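Local coordinates for protein putative NAD(P)H-flavin oxidoreductase (Streptococcus pyogenes serotype M1, PDB 2HAY) that probably acts as an FMN-dependent oxidoreductase of the nitroreductase family, using NADH or NADPH to reduce flavin, quinone or nitrogenous substrates, at residues B[47-52]-B[121-126]; B[176-181]-B[185-190]. All coordinates share one frame; numbering follows the deposited sequence.

In the fold
Interaction 1 precedes interaction 2 along the chain, and the two lie apart: their centres are 26 Å from each other, with nearest atoms about 13 Å apart. Interaction 1 joins the loop between helix 32-43 and strand 54-59 to helix 116-130, a buried contact beside a flavin that both subunits bind. Interaction 2 is local, folding the loop that follows helix 174-183 back along that helix before strand 192-201 begins. The four-stranded antiparallel sheet connects them, since strand 54-59 follows the first loop and strand 192-201 follows the second. One contact thus borders a cofactor site at the dimer interface, whereas the other closes the helix-to-strand connection leading into strand 192-201, away from the annotated sites.

Interaction 1: B[47-52]-B[121-126]; sequences SSIGLE and KLYESF. With FMN (flavin mononucleotide), chain F; SO4 (sulfate ion), chain G.
Ile-49 and Tyr-123 carry the meeting of loop 47-52 with helix 116-130, their side chains lying alongside and running in opposite directions. Beginning at the backbone end of Ile-49, CB sits 3.9 Å from Tyr-123 CZ, close to the phenol end of the ring. The short branch CG2 then comes against the ortho carbon of that end, with 3.5 Å between Ile-49 CG2 and Tyr-123 CE2. CG1 leads toward the root of the tyrosine: with CG1 lodged between the backbone N and the carbonyl carbon (chi1 73°) and the chain extended beyond it, CD1 is delivered over the middle of the ring. This is a CH-pi contact, Ile-49 CD1 standing 3.8 Å from the Tyr-123 centroid and 8° off the ring normal. At the edge of the ring lies a sulfate, probably from the crystallisation liquor; its O1 makes a weak, long approach of 3.4 Å to Tyr-123 OH. A water lies near both Tyr-123 OH and Ile-49 O, but too close to the carbonyl for the bridge to be more than doubtful. Ile-101 of helix 99-106 and Trp-143 of helix 137-162 pack around Ile-49. Next to it, Ser-48 OG comes within 4.3 Å of Phe-126 CZ but is hydrogen-bonded to Glu-170 of the second subunit, while Ser-48 CB lies 3.6 Å from FMN C7. The loop therefore lines the dimethylbenzene end of the flavin, and the backbone N-H groups of Glu-170 and Gly-171 of the second subunit bond the same cofactor: the dimer-interface FMN site characteristic of nitroreductases.

Interaction 2: B[176-181]-B[185-190]; sequences KVNHIL and NVIDLE
The carbonyl oxygen of Leu-181 receives the backbone N-H of Val-186, with 2.8 Å between Leu-181 O and Val-186 N and an angle of 158° at the hydrogen. This bond is half of a Schellman motif that ends helix 174-183. Asn-185, with its positive phi of 61°, is the C-prime residue, and its own N-H turns back to the carbonyl of the residue just after Leu-181. Asn-185 N is also near Leu-181 O, but the angle is too poor for a bond. The reversal lays 185-190 back along the helix, and apolar groups fill the joint. Leu-181 CB lies 4.1 Å from Val-186 CB, and the same carbon meets Ile-187 CG1 at 3.8 Å. With that CG1 set between the backbone N and the carbonyl carbon (chi1 65°) and the chain extended beyond it, Ile-187 CD1 is carried one turn back along the helix, to 3.4 Å from Asn-178 OD1, the two side chains roughly perpendicular. That oxygen has its polar partner elsewhere, in the backbone N of Ile-194 on strand 192-201, so it ties the helix to the sheet and also packs against the isoleucine methyl. Leu-181 and Ile-187 also pack on strand 84-91, against Leu-87 and Ile-89. Farther along the loop, Asp-188 points away from the helix and forms an Asx turn: its OD1 accepts the N-H of Glu-190 from well above the carboxylate plane. Leu-189 returns to the helix with both methyls in use. Leu-189 CD2 rests 3.8 Å from Asn-178 CB, and CD1 makes a CH-pi contact with His-179, whose ND1 is bonded to Asp-175 O. Leu-189 CD1 stands over one imidazole face, 3.8 Å from the His-179 centroid, displaced toward the rim on the CE1-NE2 side.

Interaction 1: B[47-52]-B[121-126]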
loop_
_atom_site.group_PDB
_atom_site.type_symbol
_atom_site.label_atom_id
_atom_site.label_comp_id
_atom_site.label_asym_id
_atom_site.label_seq_id
_atom_site.Cartn_x
_atom_site.Cartn_y
_atom_site.Cartn_z
ATOM N N SER B 47 -8.995 -2.046 4.345
ATOM C CA SER B 47 -9.162 -1.169 3.216
ATOM C C SER B 47 -9.999 -0.011 3.709
ATOM O O SER B 47 -10.802 -0.161 4.636
ATOM C CB SER B 47 -9.846 -1.895 2.038
ATOM O OG SER B 47 -11.060 -2.505 2.464
ATOM N N SER B 48 -9.802 1.153 3.103
ATOM C CA SER B 48 -10.572 2.337 3.457
ATOM C C SER B 48 -12.074 2.063 3.423
ATOM O O SER B 48 -12.607 1.460 2.475
ATOM C CB SER B 48 -10.197 3.464 2.519
ATOM O OG SER B 48 -10.847 4.644 2.871
ATOM N N ILE B 49 -12.731 2.499 4.485
ATOM C CA ILE B 49 -14.141 2.266 4.748
ATOM C C ILE B 49 -14.601 0.798 4.638
ATOM O O ILE B 49 -15.782 0.535 4.472
ATOM C CB ILE B 49 -15.097 3.275 3.959
ATOM C CG1 ILE B 49 -15.168 2.980 2.460
ATOM C CG2 ILE B 49 -14.727 4.748 4.221
ATOM C CD1 ILE B 49 -16.277 3.765 1.762
ATOM N N GLY B 50 -13.682 -0.153 4.737
ATOM C CA GLY B 50 -14.062 -1.582 4.706
ATOM C C GLY B 50 -14.638 -2.041 3.362
ATOM O O GLY B 50 -15.379 -3.019 3.296
ATOM N N LEU B 51 -14.317 -1.317 2.299
ATOM C CA LEU B 51 -14.891 -1.570 0.986
ATOM C C LEU B 51 -14.428 -2.912 0.401
ATOM O O LEU B 51 -15.217 -3.609 -0.222
ATOM C CB LEU B 51 -14.521 -0.444 0.005
ATOM C CG LEU B 51 -15.174 -0.604 -1.387
ATOM C CD1 LEU B 51 -16.699 -0.552 -1.287
ATOM C CD2 LEU B 51 -14.678 0.481 -2.303
ATOM N N GLU B 52 -13.143 -3.244 0.573
ATOM C CA GLU B 52 -12.583 -4.477 -0.004
ATOM C C GLU B 52 -12.890 -4.556 -1.510
ATOM O O GLU B 52 -13.279 -5.622 -2.029
ATOM C CB GLU B 52 -13.125 -5.726 0.710
ATOM C CG GLU B 52 -12.969 -5.738 2.199
ATOM C CD GLU B 52 -13.781 -6.842 2.820
ATOM O OE1 GLU B 52 -14.770 -6.547 3.551
ATOM O OE2 GLU B 52 -13.454 -8.014 2.553
ATOM N N LYS B 121 -23.865 9.689 3.748
ATOM C CA LYS B 121 -23.681 11.132 3.757
ATOM C C LYS B 121 -22.244 11.534 4.094
ATOM O O LYS B 121 -21.720 12.474 3.510
ATOM C CB LYS B 121 -24.649 11.772 4.748
ATOM C CG LYS B 121 -25.016 13.182 4.420
ATOM C CD LYS B 121 -26.458 13.462 4.876
ATOM C CE LYS B 121 -27.134 14.511 3.994
ATOM N NZ LYS B 121 -28.447 14.013 3.440
ATOM N N LEU B 122 -21.625 10.833 5.039
ATOM C CA LEU B 122 -20.200 11.010 5.311
ATOM C C LEU B 122 -19.330 10.570 4.134
ATOM O O LEU B 122 -18.332 11.221 3.788
ATOM C CB LEU B 122 -19.771 10.199 6.536
ATOM C CG LEU B 122 -19.030 11.022 7.594
ATOM C CD1 LEU B 122 -18.517 10.081 8.675
ATOM C CD2 LEU B 122 -17.897 11.906 6.982
ATOM N N TYR B 123 -19.683 9.438 3.543
ATOM C CA TYR B 123 -18.883 8.923 2.421
ATOM C C TYR B 123 -18.999 9.879 1.252
ATOM O O TYR B 123 -18.052 10.054 0.512
ATOM C CB TYR B 123 -19.281 7.499 2.020
ATOM C CG TYR B 123 -19.047 6.438 3.083
ATOM C CD1 TYR B 123 -19.701 5.215 3.014
ATOM C CD2 TYR B 123 -18.196 6.666 4.166
ATOM C CE1 TYR B 123 -19.502 4.241 3.974
ATOM C CE2 TYR B 123 -17.980 5.693 5.138
ATOM C CZ TYR B 123 -18.640 4.477 5.028
ATOM O OH TYR B 123 -18.459 3.501 5.985
ATOM N N GLU B 124 -20.152 10.524 1.130
ATOM C CA GLU B 124 -20.373 11.536 0.099
ATOM C C GLU B 124 -19.434 12.740 0.260
ATOM O O GLU B 124 -18.737 13.110 -0.675
ATOM C CB GLU B 124 -21.841 12.003 0.052
ATOM C CG GLU B 124 -22.073 13.078 -1.028
ATOM C CD GLU B 124 -23.528 13.449 -1.231
ATOM O OE1 GLU B 124 -24.400 12.831 -0.576
ATOM O OE2 GLU B 124 -23.809 14.370 -2.049
ATOM N N SER B 125 -19.428 13.360 1.442
ATOM C CA SER B 125 -18.544 14.508 1.655
ATOM C C SER B 125 -17.092 14.086 1.598
ATOM O O SER B 125 -16.252 14.855 1.143
ATOM C CB SER B 125 -18.847 15.264 2.956
ATOM O OG SER B 125 -18.705 14.417 4.078
ATOM N N PHE B 126 -16.811 12.865 2.048
ATOM C CA PHE B 126 -15.471 12.293 1.960
ATOM C C PHE B 126 -14.975 12.253 0.505
ATOM O O PHE B 126 -13.852 12.666 0.223
ATOM C CB PHE B 126 -15.430 10.895 2.582
ATOM C CG PHE B 126 -14.122 10.161 2.372
ATOM C CD1 PHE B 126 -14.072 8.995 1.598
ATOM C CD2 PHE B 126 -12.935 10.627 2.969
ATOM C CE1 PHE B 126 -12.846 8.300 1.421
ATOM C CE2 PHE B 126 -11.717 9.962 2.799
ATOM C CZ PHE B 126 -11.659 8.803 2.035
HETATM N N1 FMN F . -10.685 3.911 10.456
HETATM C C2 FMN F . -11.085 5.112 11.035
HETATM O O2 FMN F . -11.677 5.140 12.125
HETATM N N3 FMN F . -10.843 6.314 10.396
HETATM C C4 FMN F . -10.213 6.383 9.163
HETATM O O4 FMN F . -10.491 7.327 8.409
HETATM C C4A FMN F . -9.791 5.178 8.570
HETATM N N5 FMN F . -9.154 5.222 7.315
HETATM C C5A FMN F . -8.683 4.059 6.701
HETATM C C6 FMN F . -8.007 4.138 5.490
HETATM C C7 FMN F . -7.535 2.995 4.850
HETATM C C7M FMN F . -6.335 3.162 3.939
HETATM C C8 FMN F . -7.761 1.745 5.461
HETATM C C8M FMN F . -6.802 0.633 5.170
HETATM C C9 FMN F . -8.453 1.665 6.681
HETATM C C9A FMN F . -8.906 2.820 7.323
HETATM N N10 FMN F . -9.568 2.763 8.576
HETATM C C10 FMN F . -10.017 3.936 9.217
HETATM C "C1'" FMN F . -9.993 1.421 9.103
HETATM C "C2'" FMN F . -11.102 0.748 8.274
HETATM O "O2'" FMN F . -12.376 1.309 8.557
HETATM C "C3'" FMN F . -11.066 -0.744 8.615
HETATM O "O3'" FMN F . -9.840 -1.225 8.123
HETATM C "C4'" FMN F . -12.209 -1.623 8.080
HETATM O "O4'" FMN F . -13.442 -1.318 8.710
HETATM C "C5'" FMN F . -11.848 -3.110 8.256
HETATM O "O5'" FMN F . -11.857 -3.532 9.621
HETATM P P FMN F . -10.553 -3.947 10.499
HETATM O O1P FMN F . -10.758 -3.438 11.900
HETATM O O2P FMN F . -9.260 -3.409 9.955
HETATM O O3P FMN F . -10.443 -5.426 10.551
HETATM S S SO4 G . -15.519 4.376 8.982
HETATM O O1 SO4 G . -16.853 4.945 8.601
HETATM O O2 SO4 G . -14.497 5.140 8.142
HETATM O O3 SO4 G . -15.289 4.595 10.546
HETATM O O4 SO4 G . -15.436 2.814 8.636
HETATM O O HOH W 1 -18.291 0.697 4.511
#

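Interaction 2: B[176-181]-B[185-190]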
loop_
_atom_site.group_PDB
_atom_site.type_symbol
_atom_site.label_atom_id
_atom_site.label_comp_id
_atom_site.label_asym_id
_atom_site.label_seq_id
_atom_site.Cartn_x
_atom_site.Cartn_y
_atom_site.Cartn_z
ATOM N N LYS B 176 -3.091 -2.642 -22.262
ATOM C CA LYS B 176 -2.861 -3.879 -22.970
ATOM C C LYS B 176 -3.057 -5.134 -22.103
ATOM O O LYS B 176 -3.653 -6.101 -22.550
ATOM C CB LYS B 176 -1.467 -3.877 -23.606
ATOM C CG LYS B 176 -1.367 -2.908 -24.776
ATOM C CD LYS B 176 0.022 -2.912 -25.412
ATOM C CE LYS B 176 0.229 -1.725 -26.407
ATOM N NZ LYS B 176 1.725 -1.417 -26.520
ATOM N N VAL B 177 -2.573 -5.098 -20.862
ATOM C CA VAL B 177 -2.690 -6.239 -19.944
ATOM C C VAL B 177 -4.126 -6.422 -19.493
ATOM O O VAL B 177 -4.621 -7.557 -19.440
ATOM C CB VAL B 177 -1.706 -6.102 -18.750
ATOM C CG1 VAL B 177 -2.000 -7.135 -17.689
ATOM C CG2 VAL B 177 -0.274 -6.273 -19.264
ATOM N N ASN B 178 -4.790 -5.305 -19.180
ATOM C CA ASN B 178 -6.234 -5.292 -18.971
ATOM C C ASN B 178 -6.998 -5.917 -20.129
ATOM O O ASN B 178 -7.926 -6.680 -19.923
ATOM C CB ASN B 178 -6.746 -3.870 -18.721
ATOM C CG ASN B 178 -6.643 -3.455 -17.240
ATOM O OD1 ASN B 178 -6.722 -4.288 -16.354
ATOM N ND2 ASN B 178 -6.502 -2.152 -16.986
ATOM N N HIS B 179 -6.609 -5.594 -21.352
ATOM C CA HIS B 179 -7.311 -6.185 -22.461
ATOM C C HIS B 179 -7.039 -7.665 -22.638
ATOM O O HIS B 179 -7.934 -8.396 -23.067
ATOM C CB HIS B 179 -7.149 -5.361 -23.741
ATOM C CG HIS B 179 -7.958 -4.100 -23.705
ATOM N ND1 HIS B 179 -7.552 -2.981 -23.011
ATOM C CD2 HIS B 179 -9.172 -3.802 -24.222
ATOM C CE1 HIS B 179 -8.472 -2.043 -23.110
ATOM N NE2 HIS B 179 -9.458 -2.510 -23.852
ATOM N N ILE B 180 -5.843 -8.116 -22.270
ATOM C CA ILE B 180 -5.531 -9.545 -22.339
ATOM C C ILE B 180 -6.348 -10.275 -21.286
ATOM O O ILE B 180 -6.902 -11.328 -21.562
ATOM C CB ILE B 180 -4.009 -9.819 -22.176
ATOM C CG1 ILE B 180 -3.249 -9.362 -23.423
ATOM C CG2 ILE B 180 -3.704 -11.311 -21.879
ATOM C CD1 ILE B 180 -1.770 -9.060 -23.125
ATOM N N LEU B 181 -6.450 -9.682 -20.097
ATOM C CA LEU B 181 -7.170 -10.286 -18.981
ATOM C C LEU B 181 -8.666 -10.339 -19.224
ATOM O O LEU B 181 -9.300 -11.345 -18.931
ATOM C CB LEU B 181 -6.890 -9.562 -17.663
ATOM C CG LEU B 181 -5.469 -9.599 -17.101
ATOM C CD1 LEU B 181 -5.432 -8.912 -15.721
ATOM C CD2 LEU B 181 -4.952 -11.017 -17.044
ATOM N N ASN B 185 -11.506 -13.532 -19.882
ATOM C CA ASN B 185 -12.512 -13.556 -18.808
ATOM C C ASN B 185 -11.895 -13.641 -17.415
ATOM O O ASN B 185 -12.470 -14.260 -16.519
ATOM C CB ASN B 185 -13.511 -14.723 -18.985
ATOM C CG ASN B 185 -14.522 -14.488 -20.108
ATOM O OD1 ASN B 185 -14.825 -13.348 -20.484
ATOM N ND2 ASN B 185 -15.080 -15.576 -20.623
ATOM N N VAL B 186 -10.710 -13.056 -17.243
ATOM C CA VAL B 186 -10.048 -13.054 -15.941
ATOM C C VAL B 186 -10.622 -11.892 -15.110
ATOM O O VAL B 186 -10.825 -12.004 -13.894
ATOM C CB VAL B 186 -8.496 -13.004 -16.069
ATOM C CG1 VAL B 186 -7.817 -12.949 -14.687
ATOM C CG2 VAL B 186 -7.984 -14.228 -16.822
ATOM N N ILE B 187 -10.908 -10.787 -15.793
ATOM C CA ILE B 187 -11.517 -9.630 -15.165
ATOM C C ILE B 187 -12.709 -9.172 -15.985
ATOM O O ILE B 187 -12.840 -9.516 -17.167
ATOM C CB ILE B 187 -10.516 -8.456 -14.982
ATOM C CG1 ILE B 187 -10.045 -7.891 -16.324
ATOM C CG2 ILE B 187 -9.339 -8.848 -14.069
ATOM C CD1 ILE B 187 -9.260 -6.608 -16.194
ATOM N N ASP B 188 -13.615 -8.435 -15.344
ATOM C CA ASP B 188 -14.623 -7.676 -16.088
ATOM C C ASP B 188 -14.126 -6.224 -16.192
ATOM O O ASP B 188 -14.237 -5.470 -15.238
ATOM C CB ASP B 188 -15.987 -7.747 -15.400
ATOM C CG ASP B 188 -17.049 -6.903 -16.108
ATOM O OD1 ASP B 188 -16.771 -6.310 -17.174
ATOM O OD2 ASP B 188 -18.182 -6.828 -15.595
ATOM N N LEU B 189 -13.580 -5.857 -17.350
ATOM C CA LEU B 189 -12.974 -4.537 -17.559
ATOM C C LEU B 189 -13.913 -3.344 -17.305
ATOM O O LEU B 189 -13.471 -2.213 -17.053
ATOM C CB LEU B 189 -12.404 -4.421 -18.971
ATOM C CG LEU B 189 -10.932 -4.002 -19.136
ATOM C CD1 LEU B 189 -10.667 -3.364 -20.514
ATOM C CD2 LEU B 189 -10.391 -3.124 -17.958
ATOM N N GLU B 190 -15.208 -3.572 -17.391
ATOM C CA GLU B 190 -16.142 -2.486 -17.088
ATOM C C GLU B 190 -16.288 -2.255 -15.571
ATOM O O GLU B 190 -16.727 -1.192 -15.154
ATOM C CB GLU B 190 -17.498 -2.723 -17.776
ATOM C CG GLU B 190 -17.412 -3.029 -19.299
ATOM C CD GLU B 190 -16.999 -1.824 -20.198
ATOM O OE1 GLU B 190 -16.741 -2.073 -21.409
ATOM O OE2 GLU B 190 -16.935 -0.643 -19.737
#